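Local coordinates for chitin elicitor receptor kinase 1 (Arabidopsis thaliana, PDB 4EBY), which probably acts as a plant immune receptor kinase whose LysM ectodomain senses chitin oligomers and signals upon chitin-induced dimerization, at residues L20-I31 against I55-P66. Residues are numbered along the deposited sequence; the frame is centred on the assembly and turned at random.
Sequences LSVINQNLNSSI and IQMGSRVLVPFP. With NAG (2-acetamido-2-deoxy-beta-D-glucopyranose), chain B.
I23 and V63 meet methyl to methyl, CG2 against CG2 at 3.5 Å, and around them a helix is laid on a strand by apolar branches alone. No direct hydrogen bond joins 20-31 to 55-66; helix 20-26 runs at 28° to strand 60-65, their axes 10.2 Å apart. I23 divides its two arms between alternate strand residues: with CG1 anti to the carbonyl carbon (chi1 -66°), CD1 extends to V61 CG2 at 4.0 Å, while CG2 is left for V63. L27, the first residue past the helix, sends CD2 obliquely across V63 and comes within 3.8 Å of its CB, so that V63 is met by both I23 and L27. L20 meets V61 at about a right angle, through CD1 and CG1. At the start of 55-66, I55 reaches the backbone N of L20 with its CD1 methyl.

Past the helix the chemistry changes. A water lies between the two segments and donates to two backbone acceptors, L27 O and, at 2.7 Å, P64 O; it also hydrogen-bonds S29 OG, thereby satisfying polar atoms in a largely buried seam. The side chains of I31 and P66 lie alongside each other, pointing opposite ways, with I31 CD1 3.6 Å from P66 CG, while I31 CG2 turns to P64 CB. Next to this seam N28 carries an N-linked NAG, ND2 bonded to C1 at 1.4 Å.

Strand 8-13, helices 20-26 and 40-43 and strand 60-70 follow in the beta-alpha-alpha-beta order of a LysM, consistent with the first LysM of the ectodomain. Strand 60-70 lies between strands 8-13 and 74-82, antiparallel to both; Y12 and A10 adjoin I23 and L27, F79 also touches L27, and helix 40-43 packs against L20 and V61 through I42.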
ATOM      1  N   LEU A  20       5.834   9.509  10.346  1.00 18.36           N
ATOM      2  CA  LEU A  20       4.753   9.766   9.397  1.00 18.61           C
ATOM      3  C   LEU A  20       5.262  10.615   8.218  1.00 18.55           C
ATOM      4  O   LEU A  20       4.836  10.443   7.072  1.00 18.06           O
ATOM      5  CB  LEU A  20       3.592  10.464  10.096  1.00 21.82           C
ATOM      6  CG  LEU A  20       2.334  10.563   9.240  1.00 22.17           C
ATOM      7  CD1 LEU A  20       1.815   9.164   8.944  1.00 23.04           C
ATOM      8  CD2 LEU A  20       1.285  11.418   9.986  1.00 24.77           C
ATOM      9  N   SER A  21       6.198  11.519   8.496  1.00 19.16           N
ATOM     10  CA  SER A  21       6.781  12.343   7.448  1.00 14.84           C
ATOM     11  C   SER A  21       7.455  11.485   6.374  1.00 17.59           C
ATOM     12  O   SER A  21       7.306  11.746   5.189  1.00 20.22           O
ATOM     13  CB  SER A  21       7.783  13.336   8.069  1.00 21.88           C
ATOM     14  OG  SER A  21       8.336  14.157   7.074  1.00 42.12           O
ATOM     15  N   VAL A  22       8.228  10.487   6.788  1.00 18.43           N
ATOM     16  CA  VAL A  22       8.902   9.624   5.812  1.00 17.80           C
ATOM     17  C   VAL A  22       7.897   8.828   4.976  1.00 19.42           C
ATOM     18  O   VAL A  22       8.044   8.674   3.758  1.00 17.69           O
ATOM     19  CB  VAL A  22       9.924   8.686   6.490  1.00 19.67           C
ATOM     20  CG1 VAL A  22      10.393   7.617   5.504  1.00 27.90           C
ATOM     21  CG2 VAL A  22      11.116   9.492   6.982  1.00 25.27           C
ATOM     22  N   ILE A  23       6.844   8.339   5.620  1.00 16.33           N
ATOM     23  CA  ILE A  23       5.801   7.647   4.881  1.00 14.61           C
ATOM     24  C   ILE A  23       5.181   8.573   3.848  1.00 16.16           C
ATOM     25  O   ILE A  23       5.010   8.200   2.695  1.00 15.22           O
ATOM     26  CB  ILE A  23       4.717   7.126   5.824  1.00 14.55           C
ATOM     27  CG1 ILE A  23       5.323   6.048   6.730  1.00 16.94           C
ATOM     28  CG2 ILE A  23       3.498   6.559   5.044  1.00 15.37           C
ATOM     29  CD1 ILE A  23       4.380   5.603   7.856  1.00 20.01           C
ATOM     30  N   ASN A  24       4.830   9.785   4.265  1.00 15.96           N
ATOM     31  CA  ASN A  24       4.188  10.703   3.331  1.00 14.44           C
ATOM     32  C   ASN A  24       5.132  11.113   2.198  1.00 16.16           C
ATOM     33  O   ASN A  24       4.697  11.307   1.064  1.00 18.25           O
ATOM     34  CB  ASN A  24       3.669  11.936   4.089  1.00 16.80           C
ATOM     35  CG  ASN A  24       2.587  12.688   3.327  1.00 19.52           C
ATOM     36  OD1 ASN A  24       2.316  12.448   2.130  1.00 22.61           O
ATOM     37  ND2 ASN A  24       1.959  13.596   4.021  1.00 16.06           N
ATOM     38  N   GLN A  25       6.425  11.239   2.494  1.00 16.31           N
ATOM     39  CA  GLN A  25       7.381  11.587   1.456  1.00 16.25           C
ATOM     40  C   GLN A  25       7.451  10.452   0.424  1.00 16.57           C
ATOM     41  O   GLN A  25       7.307  10.665  -0.786  1.00 17.55           O
ATOM     42  CB  GLN A  25       8.764  11.788   2.070  1.00 19.13           C
ATOM     43  CG  GLN A  25       9.816  12.171   1.051  1.00 20.89           C
ATOM     44  CD  GLN A  25      11.076  12.689   1.712  1.00 29.19           C
ATOM     45  OE1 GLN A  25      11.612  12.066   2.634  1.00 34.75           O
ATOM     46  NE2 GLN A  25      11.538  13.848   1.269  1.00 35.08           N
ATOM     47  N   ASN A  26       7.677   9.245   0.912  1.00 14.74           N
ATOM     48  CA  ASN A  26       7.846   8.103   0.010  1.00 14.84           C
ATOM     49  C   ASN A  26       6.583   7.814  -0.799  1.00 13.52           C
ATOM     50  O   ASN A  26       6.642   7.501  -2.000  1.00 16.51           O
ATOM     51  CB  ASN A  26       8.257   6.868   0.812  1.00 15.48           C
ATOM     52  CG  ASN A  26       9.677   6.979   1.362  1.00 16.37           C
ATOM     53  OD1 ASN A  26      10.368   7.986   1.130  1.00 18.41           O
ATOM     54  ND2 ASN A  26      10.119   5.956   2.110  1.00 17.51           N
ATOM     55  N   LEU A  27       5.440   7.911  -0.127  1.00 13.92           N
ATOM     56  CA  LEU A  27       4.171   7.662  -0.789  1.00 14.31           C
ATOM     57  C   LEU A  27       3.481   8.969  -1.206  1.00 13.98           C
ATOM     58  O   LEU A  27       2.250   9.025  -1.310  1.00 15.87           O
ATOM     59  CB  LEU A  27       3.252   6.795   0.087  1.00 15.19           C
ATOM     60  CG  LEU A  27       3.611   5.311   0.192  1.00 19.18           C
ATOM     61  CD1 LEU A  27       4.934   5.048   0.854  1.00 23.82           C
ATOM     62  CD2 LEU A  27       2.489   4.564   0.947  1.00 20.72           C
ATOM     63  N   ASN A  28       4.269  10.019  -1.473  1.00 14.98           N
ATOM     64  CA  ASN A  28       3.681  11.257  -1.952  1.00 14.16           C
ATOM     65  C   ASN A  28       2.904  11.042  -3.260  1.00 16.67           C
ATOM     66  O   ASN A  28       3.350  10.310  -4.156  1.00 14.52           O
ATOM     67  CB  ASN A  28       4.755  12.310  -2.185  1.00 14.46           C
ATOM     68  CG  ASN A  28       4.195  13.532  -2.852  1.00 17.10           C
ATOM     69  OD1 ASN A  28       3.484  14.312  -2.225  1.00 18.57           O
ATOM     70  ND2 ASN A  28       4.492  13.685  -4.141  1.00 15.19           N
ATOM     71  N   SER A  29       1.735  11.673  -3.357  1.00 16.88           N
ATOM     72  CA  SER A  29       0.965  11.695  -4.590  1.00 15.26           C
ATOM     73  C   SER A  29       0.014  12.879  -4.565  1.00 13.66           C
ATOM     74  O   SER A  29      -0.021  13.613  -3.585  1.00 16.59           O
ATOM     75  CB  SER A  29       0.149  10.409  -4.735  1.00 16.31           C
ATOM     76  OG  SER A  29      -0.982  10.435  -3.846  1.00 16.81           O
ATOM     77  N   SER A  30      -0.759  13.052  -5.630  1.00 14.92           N
ATOM     78  CA  SER A  30      -1.758  14.116  -5.672  1.00 17.57           C
ATOM     79  C   SER A  30      -2.786  13.928  -4.563  1.00 17.12           C
ATOM     80  O   SER A  30      -3.350  14.902  -4.066  1.00 18.67           O
ATOM     81  CB  SER A  30      -2.464  14.086  -7.029  1.00 25.41           C
ATOM     82  OG  SER A  30      -1.563  14.383  -8.083  1.00 29.43           O
ATOM     83  N   ILE A  31      -3.031  12.673  -4.197  1.00 17.18           N
ATOM     84  CA  ILE A  31      -4.032  12.318  -3.196  1.00 20.61           C
ATOM     85  C   ILE A  31      -3.540  12.544  -1.742  1.00 19.06           C
ATOM     86  O   ILE A  31      -4.338  12.822  -0.830  1.00 22.07           O
ATOM     87  CB  ILE A  31      -4.512  10.877  -3.468  1.00 21.64           C
ATOM     88  CG1 ILE A  31      -5.539  10.906  -4.600  1.00 25.29           C
ATOM     89  CG2 ILE A  31      -5.032  10.208  -2.206  1.00 26.13           C
ATOM     90  CD1 ILE A  31      -5.944   9.541  -5.119  1.00 36.98           C
ATOM     91  N   ILE A  55       4.406   8.201  16.290  1.00 21.32           N
ATOM     92  CA  ILE A  55       3.633   7.026  15.894  1.00 22.82           C
ATOM     93  C   ILE A  55       4.238   5.736  16.452  1.00 26.91           C
ATOM     94  O   ILE A  55       5.419   5.690  16.810  1.00 25.67           O
ATOM     95  CB  ILE A  55       3.407   6.955  14.367  1.00 23.12           C
ATOM     96  CG1 ILE A  55       4.732   6.890  13.588  1.00 22.80           C
ATOM     97  CG2 ILE A  55       2.598   8.154  13.900  1.00 23.15           C
ATOM     98  CD1 ILE A  55       4.532   6.740  12.071  1.00 21.33           C
ATOM     99  N   GLN A  56       3.412   4.702  16.542  1.00 24.73           N
ATOM    100  CA  GLN A  56       3.717   3.512  17.331  1.00 27.47           C
ATOM    101  C   GLN A  56       4.265   2.372  16.486  1.00 25.69           C
ATOM    102  O   GLN A  56       3.572   1.848  15.620  1.00 23.78           O
ATOM    103  CB  GLN A  56       2.435   3.030  18.017  1.00 37.14           C
ATOM    104  CG  GLN A  56       2.622   1.910  19.019  1.00 52.94           C
ATOM    105  CD  GLN A  56       2.763   2.435  20.436  1.00 69.09           C
ATOM    106  OE1 GLN A  56       2.652   3.644  20.677  1.00 70.06           O
ATOM    107  NE2 GLN A  56       3.008   1.532  21.383  1.00 72.30           N
ATOM    108  N   MET A  57       5.498   1.955  16.764  1.00 26.43           N
ATOM    109  CA  MET A  57       6.054   0.806  16.043  1.00 22.01           C
ATOM    110  C   MET A  57       5.163  -0.417  16.239  1.00 22.57           C
ATOM    111  O   MET A  57       4.572  -0.599  17.304  1.00 28.36           O
ATOM    112  CB  MET A  57       7.474   0.498  16.532  1.00 23.69           C
ATOM    113  CG  MET A  57       8.497   1.587  16.253  1.00 26.19           C
ATOM    114  SD  MET A  57       8.639   2.063  14.516  1.00 23.79           S
ATOM    115  CE  MET A  57       7.555   3.486  14.456  1.00 23.84           C
ATOM    116  N   GLY A  58       5.062  -1.243  15.205  1.00 22.37           N
ATOM    117  CA  GLY A  58       4.290  -2.474  15.288  1.00 23.22           C
ATOM    118  C   GLY A  58       2.866  -2.308  14.806  1.00 25.80           C
ATOM    119  O   GLY A  58       2.100  -3.282  14.730  1.00 30.54           O
ATOM    120  N   SER A  59       2.507  -1.081  14.461  1.00 21.14           N
ATOM    121  CA  SER A  59       1.197  -0.809  13.885  1.00 23.18           C
ATOM    122  C   SER A  59       1.334  -0.596  12.376  1.00 24.28           C
ATOM    123  O   SER A  59       2.453  -0.543  11.837  1.00 19.89           O
ATOM    124  CB  SER A  59       0.566   0.416  14.557  1.00 27.20           C
ATOM    125  OG  SER A  59       1.231   1.613  14.187  1.00 29.56           O
ATOM    126  N   ARG A  60       0.196  -0.492  11.696  1.00 19.93           N
ATOM    127  CA  ARG A  60       0.172  -0.197  10.267  1.00 17.48           C
ATOM    128  C   ARG A  60      -0.513   1.134  10.007  1.00 17.85           C
ATOM    129  O   ARG A  60      -1.552   1.449  10.625  1.00 21.23           O
ATOM    130  CB  ARG A  60      -0.585  -1.302   9.521  1.00 18.00           C
ATOM    131  CG  ARG A  60       0.183  -2.616   9.422  1.00 19.79           C
ATOM    132  CD  ARG A  60      -0.755  -3.750   9.025  1.00 23.38           C
ATOM    133  NE  ARG A  60      -0.088  -5.043   8.877  1.00 21.73           N
ATOM    134  CZ  ARG A  60       0.336  -5.551   7.712  1.00 22.17           C
ATOM    135  NH1 ARG A  60       0.215  -4.857   6.585  1.00 17.24           N
ATOM    136  NH2 ARG A  60       0.912  -6.746   7.676  1.00 19.07           N
ATOM    137  N   VAL A  61       0.071   1.924   9.110  1.00 16.75           N
ATOM    138  CA  VAL A  61      -0.523   3.186   8.692  1.00 15.79           C
ATOM    139  C   VAL A  61      -1.128   3.026   7.308  1.00 16.62           C
ATOM    140  O   VAL A  61      -0.473   2.525   6.386  1.00 16.49           O
ATOM    141  CB  VAL A  61       0.532   4.322   8.666  1.00 18.15           C
ATOM    142  CG1 VAL A  61      -0.075   5.640   8.158  1.00 17.47           C
ATOM    143  CG2 VAL A  61       1.166   4.496  10.050  1.00 18.82           C
ATOM    144  N   LEU A  62      -2.387   3.430   7.165  1.00 16.63           N
ATOM    145  CA  LEU A  62      -3.070   3.378   5.871  1.00 17.38           C
ATOM    146  C   LEU A  62      -2.851   4.675   5.104  1.00 17.56           C
ATOM    147  O   LEU A  62      -3.086   5.756   5.632  1.00 16.83           O
ATOM    148  CB  LEU A  62      -4.577   3.159   6.078  1.00 16.51           C
ATOM    149  CG  LEU A  62      -4.946   1.767   6.566  1.00 18.69           C
ATOM    150  CD1 LEU A  62      -6.411   1.748   6.969  1.00 20.40           C
ATOM    151  CD2 LEU A  62      -4.661   0.736   5.473  1.00 20.01           C
ATOM    152  N   VAL A  63      -2.414   4.566   3.854  1.00 14.51           N
ATOM    153  CA  VAL A  63      -2.137   5.763   3.066  1.00 14.40           C
ATOM    154  C   VAL A  63      -2.947   5.760   1.778  1.00 13.99           C
ATOM    155  O   VAL A  63      -2.795   4.846   0.956  1.00 15.30           O
ATOM    156  CB  VAL A  63      -0.614   5.840   2.707  1.00 16.42           C
ATOM    157  CG1 VAL A  63      -0.270   7.124   1.924  1.00 17.86           C
ATOM    158  CG2 VAL A  63       0.247   5.751   3.960  1.00 18.01           C
ATOM    159  N   PRO A  64      -3.780   6.787   1.549  1.00 14.61           N
ATOM    160  CA  PRO A  64      -4.520   6.794   0.280  1.00 14.58           C
ATOM    161  C   PRO A  64      -3.618   7.135  -0.904  1.00 15.25           C
ATOM    162  O   PRO A  64      -2.689   7.945  -0.756  1.00 15.45           O
ATOM    163  CB  PRO A  64      -5.557   7.899   0.487  1.00 15.28           C
ATOM    164  CG  PRO A  64      -4.815   8.892   1.408  1.00 15.89           C
ATOM    165  CD  PRO A  64      -4.007   8.021   2.350  1.00 14.97           C
ATOM    166  N   PHE A  65      -3.862   6.502  -2.050  1.00 15.14           N
ATOM    167  CA  PHE A  65      -3.101   6.808  -3.269  1.00 17.18           C
ATOM    168  C   PHE A  65      -3.944   6.549  -4.524  1.00 16.56           C
ATOM    169  O   PHE A  65      -4.970   5.857  -4.451  1.00 17.89           O
ATOM    170  CB  PHE A  65      -1.768   6.039  -3.297  1.00 15.49           C
ATOM    171  CG  PHE A  65      -1.908   4.534  -3.469  1.00 15.18           C
ATOM    172  CD1 PHE A  65      -1.669   3.963  -4.711  1.00 15.05           C
ATOM    173  CD2 PHE A  65      -2.213   3.708  -2.397  1.00 15.06           C
ATOM    174  CE1 PHE A  65      -1.752   2.575  -4.895  1.00 17.18           C
ATOM    175  CE2 PHE A  65      -2.306   2.301  -2.569  1.00 14.86           C
ATOM    176  CZ  PHE A  65      -2.062   1.742  -3.816  1.00 16.75           C
ATOM    177  N   PRO A  66      -3.556   7.135  -5.668  1.00 17.40           N
ATOM    178  CA  PRO A  66      -4.375   6.927  -6.881  1.00 19.33           C
ATOM    179  C   PRO A  66      -4.206   5.512  -7.410  1.00 19.14           C
ATOM    180  O   PRO A  66      -3.126   4.938  -7.310  1.00 21.95           O
ATOM    181  CB  PRO A  66      -3.764   7.904  -7.903  1.00 24.44           C
ATOM    182  CG  PRO A  66      -2.936   8.883  -7.074  1.00 23.70           C
ATOM    183  CD  PRO A  66      -2.454   8.088  -5.894  1.00 20.46           C
TER
HETATM  184  C1  NAG B   1       3.767  14.656  -4.930  1.00 16.34           C
HETATM  185  C2  NAG B   1       4.705  15.799  -5.350  1.00 17.78           C
HETATM  186  C3  NAG B   1       3.939  16.757  -6.269  1.00 18.96           C
HETATM  187  C4  NAG B   1       3.343  15.998  -7.446  1.00 19.43           C
HETATM  188  C5  NAG B   1       2.507  14.826  -6.951  1.00 19.70           C
HETATM  189  C6  NAG B   1       1.964  14.024  -8.128  1.00 25.68           C
HETATM  190  C7  NAG B   1       6.467  16.281  -3.729  1.00 22.47           C
HETATM  191  C8  NAG B   1       6.894  16.917  -2.442  1.00 27.03           C
HETATM  192  N2  NAG B   1       5.229  16.515  -4.188  1.00 19.76           N
HETATM  193  O3  NAG B   1       4.800  17.802  -6.679  1.00 21.82           O
HETATM  194  O4  NAG B   1       2.477  16.808  -8.218  1.00 22.96           O
HETATM  195  O5  NAG B   1       3.258  13.989  -6.087  1.00 18.81           O
HETATM  196  O6  NAG B   1       3.021  13.419  -8.851  1.00 23.98           O
HETATM  197  O7  NAG B   1       7.269  15.559  -4.306  1.00 30.20           O
HETATM  198  O   HOH W   1      -0.343   8.709  -1.969  1.00 17.88           O